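Local atomic coordinates of putative fimbriae assembly chaperone (PDB entry 2CO7), a protein that probably acts as a periplasmic chaperone in fimbrial assembly, holding newly secreted pilus subunits folded by lending them a strand. Residues V14-T19 against A30-S35; L60-L65 against R77-G82; I97-P102 against L120-C125. All blocks are in the same frame, centred on the assembly; numbering follows the deposited sequence. Where two conformers were deposited one is given.

Interaction 1: residues V14-T19 against A30-S35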
# COMPACT_ATOMS: atom_id res chain seq x y z
N VAL B 14 -0.22 12.21 2.65
CA VAL B 14 -1.28 12.16 3.68
C VAL B 14 -0.67 11.46 4.89
O VAL B 14 0.18 10.57 4.72
CB VAL B 14 -2.60 11.47 3.17
CG1 VAL B 14 -2.41 9.94 2.93
CG2 VAL B 14 -3.74 11.70 4.13
N LYS B 15 -1.06 11.85 6.11
CA LYS B 15 -0.46 11.26 7.30
C LYS B 15 -1.51 10.45 8.02
O LYS B 15 -2.58 10.97 8.28
CB LYS B 15 0.04 12.39 8.23
CG LYS B 15 0.63 11.91 9.58
CD LYS B 15 0.99 13.15 10.45
CE LYS B 15 1.37 12.78 11.86
NZ LYS B 15 1.64 14.00 12.68
N LEU B 16 -1.21 9.19 8.36
CA LEU B 16 -2.10 8.40 9.20
C LEU B 16 -1.41 8.19 10.54
O LEU B 16 -0.17 8.11 10.61
CB LEU B 16 -2.41 7.04 8.55
CG LEU B 16 -3.47 6.98 7.45
CD1 LEU B 16 -3.43 8.10 6.44
CD2 LEU B 16 -3.49 5.60 6.76
N GLY B 17 -2.20 8.11 11.60
CA GLY B 17 -1.63 8.03 12.93
C GLY B 17 -0.91 6.75 13.29
O GLY B 17 -0.16 6.70 14.26
N ALA B 18 -1.17 5.71 12.53
CA ALA B 18 -0.60 4.39 12.77
C ALA B 18 -0.53 3.66 11.41
O ALA B 18 -1.16 4.10 10.45
CB ALA B 18 -1.49 3.62 13.69
N THR B 19 0.19 2.52 11.39
CA THR B 19 0.34 1.68 10.20
C THR B 19 -0.64 0.49 10.23
O THR B 19 -0.85 -0.14 9.19
CB THR B 19 1.78 1.13 10.02
OG1 THR B 19 2.15 0.34 11.17
CG2 THR B 19 2.78 2.27 9.73
N ALA B 30 -12.89 1.68 16.98
CA ALA B 30 -11.48 2.03 16.94
C ALA B 30 -11.34 3.42 16.32
O ALA B 30 -12.30 4.00 15.78
CB ALA B 30 -10.73 1.01 16.14
N THR B 31 -10.14 3.98 16.41
CA THR B 31 -9.92 5.30 15.81
C THR B 31 -8.64 5.30 15.04
O THR B 31 -7.74 4.48 15.29
CB THR B 31 -9.89 6.48 16.83
OG1 THR B 31 -8.86 6.26 17.82
CG2 THR B 31 -11.26 6.68 17.53
N LEU B 32 -8.55 6.24 14.10
CA LEU B 32 -7.31 6.37 13.29
C LEU B 32 -7.18 7.86 12.98
O LEU B 32 -8.10 8.45 12.42
CB LEU B 32 -7.42 5.57 12.00
CG LEU B 32 -6.26 5.71 11.00
CD1 LEU B 32 -4.91 5.29 11.58
CD2 LEU B 32 -6.61 4.91 9.72
N SER B 33 -6.08 8.49 13.39
CA SER B 33 -5.88 9.92 13.10
C SER B 33 -5.47 10.08 11.62
O SER B 33 -4.74 9.27 11.09
CB SER B 33 -4.80 10.46 14.04
OG SER B 33 -4.50 11.82 13.81
N VAL B 34 -5.93 11.15 10.99
CA VAL B 34 -5.51 11.49 9.62
C VAL B 34 -5.18 12.98 9.63
O VAL B 34 -5.95 13.78 10.17
CB VAL B 34 -6.66 11.23 8.57
CG1 VAL B 34 -7.89 12.03 8.93
CG2 VAL B 34 -6.20 11.53 7.12
N SER B 35 -4.02 13.33 9.07
CA SER B 35 -3.61 14.73 8.97
C SER B 35 -3.26 15.10 7.55
O SER B 35 -2.79 14.26 6.79
CB SER B 35 -2.42 15.03 9.91
OG SER B 35 -2.71 14.56 11.24
O HOH W 1 -0.92 15.22 12.98
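An extended side chain on Lys-15, with CG anti to the backbone N (chi1 176°), brings CD to 3.9 Å from CB of Ser-35. On Ser-35 the hydroxyl is swung beside its own backbone N (chi1 -50°), and one water joins the two ends: it accepts from Lys-15 NZ at 2.9 Å and lies 2.6 Å from Ser-35 OG. Behind this polar pair the backbones of 14-19 and 30-35 run antiparallel. Lys-15 and Ser-35 form a hydrogen-bonded pair, Ser-35 N reaching Lys-15 O at 2.9 Å, and Leu-16 faces Val-34 in the following non-hydrogen-bonded pair. Gly-17 N then donates to Ser-33 O at 2.8 Å in a more bent bond (143°), where the chain leaves the strand.

The other face is apolar. Val-14 CG2 lies 3.9 Å from Val-34 CG2, the two side chains crossing at a slant, while Leu-32 CD1 reaches across to Leu-16 CB, 4.3 Å away, and lies against the backbone N of Gly-17 and Ala-18. These groups turn into the sandwich of the PapD-like N-terminal domain, where Val-14, Leu-16 and Val-34 all meet Ile-97. An acidic side chain of the neighbouring protein accepts from Leu-16 N, and a polar one hydrogen-bonds Leu-16 O. The contact is thus amphipathic: a water-bridged outer face, a hydrocarbon inner face, and an edge strand that offers Leu-16 N and O to the partner.

Interaction 2: residues L60-L65 against R77-G82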
# COMPACT_ATOMS: atom_id res chain seq x y z
N LEU B 60 -17.73 0.44 9.05
CA LEU B 60 -17.99 1.75 8.53
C LEU B 60 -16.96 2.69 9.12
O LEU B 60 -16.57 2.54 10.28
CB LEU B 60 -19.41 2.19 8.88
CG LEU B 60 -20.55 1.97 7.87
CD1 LEU B 60 -20.29 0.92 6.86
CD2 LEU B 60 -21.91 1.72 8.58
N VAL B 61 -16.48 3.61 8.30
CA VAL B 61 -15.60 4.66 8.77
C VAL B 61 -16.35 5.97 8.72
O VAL B 61 -17.02 6.29 7.72
CB VAL B 61 -14.27 4.78 7.95
CG1 VAL B 61 -13.35 5.87 8.58
CG2 VAL B 61 -13.55 3.48 7.92
N MET B 62 -16.23 6.73 9.81
CA MET B 62 -16.94 8.00 10.02
C MET B 62 -15.97 9.14 10.32
O MET B 62 -15.20 9.05 11.29
CB MET B 62 -17.89 7.91 11.22
CG MET B 62 -19.23 7.21 10.97
SD MET B 62 -19.99 6.71 12.52
CE MET B 62 -18.87 5.38 12.93
N PRO B 63 -16.01 10.23 9.53
CA PRO B 63 -16.85 10.45 8.34
C PRO B 63 -16.24 9.73 7.14
O PRO B 63 -15.02 9.71 7.03
CB PRO B 63 -16.77 11.97 8.13
CG PRO B 63 -15.42 12.37 8.69
CD PRO B 63 -15.15 11.39 9.84
N PRO B 64 -17.06 9.20 6.21
CA PRO B 64 -16.54 8.57 4.98
C PRO B 64 -16.00 9.58 3.96
O PRO B 64 -15.13 9.22 3.17
CB PRO B 64 -17.76 7.87 4.39
CG PRO B 64 -18.92 8.58 4.97
CD PRO B 64 -18.53 9.15 6.28
N LEU B 65 -16.49 10.82 4.05
CA LEU B 65 -16.16 11.88 3.13
C LEU B 65 -15.95 13.18 3.92
O LEU B 65 -16.85 13.62 4.65
CB LEU B 65 -17.33 12.04 2.17
CG LEU B 65 -17.05 11.98 0.68
CD1 LEU B 65 -16.05 13.02 0.32
CD2 LEU B 65 -16.49 10.59 0.38
N ARG B 77 -13.46 7.50 13.04
CA ARG B 77 -13.97 6.45 13.87
C ARG B 77 -14.29 5.24 12.99
O ARG B 77 -14.98 5.38 11.98
CB ARG B 77 -15.28 6.94 14.50
CG ARG B 77 -16.12 5.86 15.16
CD ARG B 77 -15.72 5.61 16.62
NE ARG B 77 -16.88 5.14 17.38
CZ ARG B 77 -16.80 4.42 18.50
NH1 ARG B 77 -15.61 4.08 19.00
NH2 ARG B 77 -17.91 4.03 19.12
N ILE B 78 -13.86 4.06 13.41
CA ILE B 78 -14.12 2.83 12.65
C ILE B 78 -15.00 1.92 13.52
O ILE B 78 -14.64 1.67 14.65
CB ILE B 78 -12.80 2.09 12.33
CG1 ILE B 78 -11.83 2.98 11.54
CG2 ILE B 78 -13.13 0.77 11.60
CD1 ILE B 78 -10.37 2.50 11.53
N VAL B 79 -16.13 1.44 13.00
CA VAL B 79 -17.06 0.66 13.83
C VAL B 79 -17.52 -0.57 13.04
O VAL B 79 -17.80 -0.46 11.84
CB VAL B 79 -18.27 1.52 14.36
CG1 VAL B 79 -17.83 2.67 15.26
CG2 VAL B 79 -19.09 2.08 13.20
N ARG B 80 -17.50 -1.74 13.67
CA ARG B 80 -18.09 -2.93 13.05
C ARG B 80 -19.59 -2.78 12.94
O ARG B 80 -20.24 -2.41 13.93
CB ARG B 80 -17.79 -4.19 13.86
CG ARG B 80 -18.22 -5.46 13.13
CD ARG B 80 -17.96 -6.78 13.93
NE ARG B 80 -18.73 -6.82 15.18
CZ ARG B 80 -20.02 -7.14 15.32
NH1 ARG B 80 -20.78 -7.46 14.27
NH2 ARG B 80 -20.58 -7.12 16.52
N THR B 81 -20.17 -3.10 11.78
CA THR B 81 -21.63 -2.90 11.63
C THR B 81 -22.50 -4.13 11.54
O THR B 81 -23.73 -3.99 11.45
CB THR B 81 -22.02 -2.05 10.42
OG1 THR B 81 -23.41 -2.24 10.19
CG2 THR B 81 -21.31 -2.51 9.16
N GLY B 82 -21.89 -5.30 11.53
CA GLY B 82 -22.63 -6.58 11.46
C GLY B 82 -21.60 -7.62 11.02
O GLY B 82 -20.52 -7.70 11.60
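Val-61 and Ile-78 form the ridge on the inner face of this hairpin. They make a non-hydrogen-bonded antiparallel pair, their side chains lying next to each other and pointing the same way, with Val-61 CG2 4.0 Å from Ile-78 CG1. The other methyl of Val-61, CG1, settles 3.8 Å from Arg-77 O, filling the step beside the neighbouring carbonyl. This ridge enters the domain core: Val-61 also packs on Val-48 and Leu-76, and Ile-78 on Leu-128.

The outer face has the bulkier relief. In one of its two conformers Met-62 turns at chi3 (-71°), which carries its methyl over the opposite strand into the hollow between the stem of Arg-77 and the branched head of Val-79. CE then stands 3.6 Å from Arg-77 CG, and the Met-62 side chain crosses that of Val-79 at about a right angle. With two conformers modelled, the exact seating of CE, including its very short approach to Val-79 CG2, is doubtful. At the far end Leu-60 CD2 lies obliquely against Thr-81 CB, 4.2 Å away, and Leu-60 CB faces Val-79 CG2.

Two hydrogen-bonded pairs, Leu-60 with Val-79 and Met-62 with Arg-77, fix the register on either side of Val-61 and Ile-78. Met-62 N to Arg-77 O is 2.8 Å, while Arg-77 N to Met-62 O, at 2.9 Å, is nearly straight (173°). Backbone bonding therefore supplies the regular polar grip, whereas the hydrocarbon parts of long side chains shield the outer face of the hairpin from solvent only in part.

Interaction 3: residues I97-P102 against L120-C125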
# COMPACT_ATOMS: atom_id res chain seq x y z
N ILE B 97 -7.44 5.45 2.92
CA ILE B 97 -7.66 6.88 2.98
C ILE B 97 -7.24 7.40 1.62
O ILE B 97 -6.05 7.27 1.29
CB ILE B 97 -6.72 7.52 4.06
CG1 ILE B 97 -7.00 6.98 5.46
CG2 ILE B 97 -6.75 9.07 4.01
CD1 ILE B 97 -8.42 6.94 5.84
N LYS B 98 -8.19 7.91 0.85
CA LYS B 98 -7.92 8.54 -0.45
C LYS B 98 -7.86 10.05 -0.26
O LYS B 98 -8.82 10.65 0.27
CB LYS B 98 -9.02 8.23 -1.47
CG LYS B 98 -8.74 8.84 -2.87
CD LYS B 98 -9.90 8.66 -3.86
CE LYS B 98 -10.26 7.19 -4.04
NZ LYS B 98 -9.17 6.49 -4.81
N ALA B 99 -6.77 10.65 -0.73
CA ALA B 99 -6.56 12.09 -0.55
C ALA B 99 -6.40 12.70 -1.93
O ALA B 99 -5.65 12.20 -2.77
CB ALA B 99 -5.35 12.38 0.34
N VAL B 100 -7.11 13.80 -2.14
CA VAL B 100 -7.23 14.44 -3.44
C VAL B 100 -7.00 15.95 -3.29
O VAL B 100 -7.75 16.62 -2.57
CB VAL B 100 -8.64 14.12 -4.05
CG1 VAL B 100 -8.86 14.86 -5.31
CG2 VAL B 100 -8.79 12.59 -4.26
N PRO B 101 -5.98 16.49 -4.00
CA PRO B 101 -5.67 17.91 -3.94
C PRO B 101 -6.55 18.72 -4.89
O PRO B 101 -7.13 18.14 -5.80
CB PRO B 101 -4.21 17.98 -4.40
CG PRO B 101 -4.02 16.78 -5.30
CD PRO B 101 -5.06 15.73 -4.88
N PRO B 102 -6.61 20.04 -4.71
CA PRO B 102 -7.37 20.86 -5.66
C PRO B 102 -6.69 20.85 -7.03
O PRO B 102 -5.49 20.59 -7.09
CB PRO B 102 -7.32 22.27 -5.05
CG PRO B 102 -6.50 22.22 -3.85
CD PRO B 102 -5.98 20.84 -3.63
N LEU B 120 -1.53 14.94 -8.42
CA LEU B 120 -1.47 13.61 -7.84
C LEU B 120 -2.70 13.35 -7.02
O LEU B 120 -3.33 14.27 -6.51
CB LEU B 120 -0.23 13.53 -6.96
CG LEU B 120 1.17 13.53 -7.59
CD1 LEU B 120 2.23 13.73 -6.51
CD2 LEU B 120 1.45 12.24 -8.39
N SER B 121 -3.06 12.08 -6.87
CA SER B 121 -3.94 11.70 -5.79
C SER B 121 -3.34 10.45 -5.16
O SER B 121 -2.64 9.70 -5.83
CB SER B 121 -5.35 11.45 -6.30
OG SER B 121 -5.40 10.27 -7.06
N ILE B 122 -3.58 10.25 -3.88
CA ILE B 122 -2.92 9.13 -3.20
C ILE B 122 -3.89 8.35 -2.33
O ILE B 122 -4.92 8.88 -1.90
CB ILE B 122 -1.60 9.55 -2.46
CG1 ILE B 122 -1.89 10.54 -1.34
CG2 ILE B 122 -0.59 10.27 -3.43
CD1 ILE B 122 -0.57 10.99 -0.54
N ASN B 123 -3.57 7.07 -2.12
CA ASN B 123 -4.42 6.17 -1.35
C ASN B 123 -3.53 5.42 -0.40
O ASN B 123 -2.62 4.69 -0.84
CB ASN B 123 -5.13 5.17 -2.26
CG ASN B 123 -5.90 5.83 -3.35
OD1 ASN B 123 -7.07 6.15 -3.16
ND2 ASN B 123 -5.25 6.07 -4.50
N ALA B 124 -3.70 5.67 0.90
CA ALA B 124 -2.89 5.02 1.90
C ALA B 124 -3.78 4.03 2.63
O ALA B 124 -4.77 4.44 3.23
CB ALA B 124 -2.31 6.08 2.92
N CYS B 125 -3.38 2.76 2.66
CA CYS B 125 -4.20 1.72 3.28
C CYS B 125 -3.46 1.02 4.43
O CYS B 125 -2.27 0.63 4.28
CB CYS B 125 -4.64 0.69 2.22
SG CYS B 125 -5.59 1.41 0.82
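Four backbone hydrogen bonds tie Ile-97 to Ala-124 and Ala-99 to Ile-122, two for each antiparallel pair. The shortest, from Ala-99 N to Ile-122 O, is 2.8 Å and nearly straight (170°); Ile-122 N to Ala-99 O is longer at 3.1 Å. Between these pairs, Lys-98 and Asn-123 face each other at a non-hydrogen-bonded position, where Lys-98 CA lies 3.3 Å from Ile-122 O in a CA-H...O contact.

One side-chain hydrogen bond links the strands. Lys-98 starts out extended, then bends at chi3 and chi4 (-58° and -71°), so that its chain curls around Asn-123 OD1 and NZ donates to that oxygen at 2.7 Å, slightly tilted from the amide plane. CG of the same lysine touches OD1 as well, at 3.2 Å. The amide's other end, ND2, bonds the backbone of the neighbouring protein, which leaves each end of the amide with its own partner and probably fixes its rotation.

Apolar contacts occupy the opposite face. Ala-99 CB and Ile-122 CG1 are 4.3 Å apart, and both residues pack on Phe-12 in the sandwich interior. Cys-125 is disulfide-bonded to Cys-96, a covalent cross-link between the same two strands just beyond the Ile-97 pair.

Residues 120-125 also form a parallel ladder with a strand of the partner chain, as in donor-strand complementation by pilus chaperones. Strand 116-131 is hence gripped on both edges, and the Lys-98 ammonium probably polarises the Asn-123 amide, strengthening the donor that reaches across the interface.

Overall arrangement
Interactions 1, 2 and 3 all join neighbouring strands of the same N-terminal domain. Interaction 3 is the most buried; the other two each pair a buried face with an exposed polar or aliphatic one. Interactions 1 and 2 are linked through adjacent strands 30-35 and 73-80, where Ala-30 O probably accepts a hydrogen bond from Ile-78 N. Interactions 1 and 3 instead meet across the core, as where Leu-16 CD1 packs on Ile-97 CG1. The hairpin of interaction 2 does not touch interaction 3, their nearest atoms being about 6 Å apart. Interactions 1 and 3 both reach the neighbouring protein, interaction 1 through the Leu-16 backbone, interaction 3 by continuing the sheet and by side-chain hydrogen bonds.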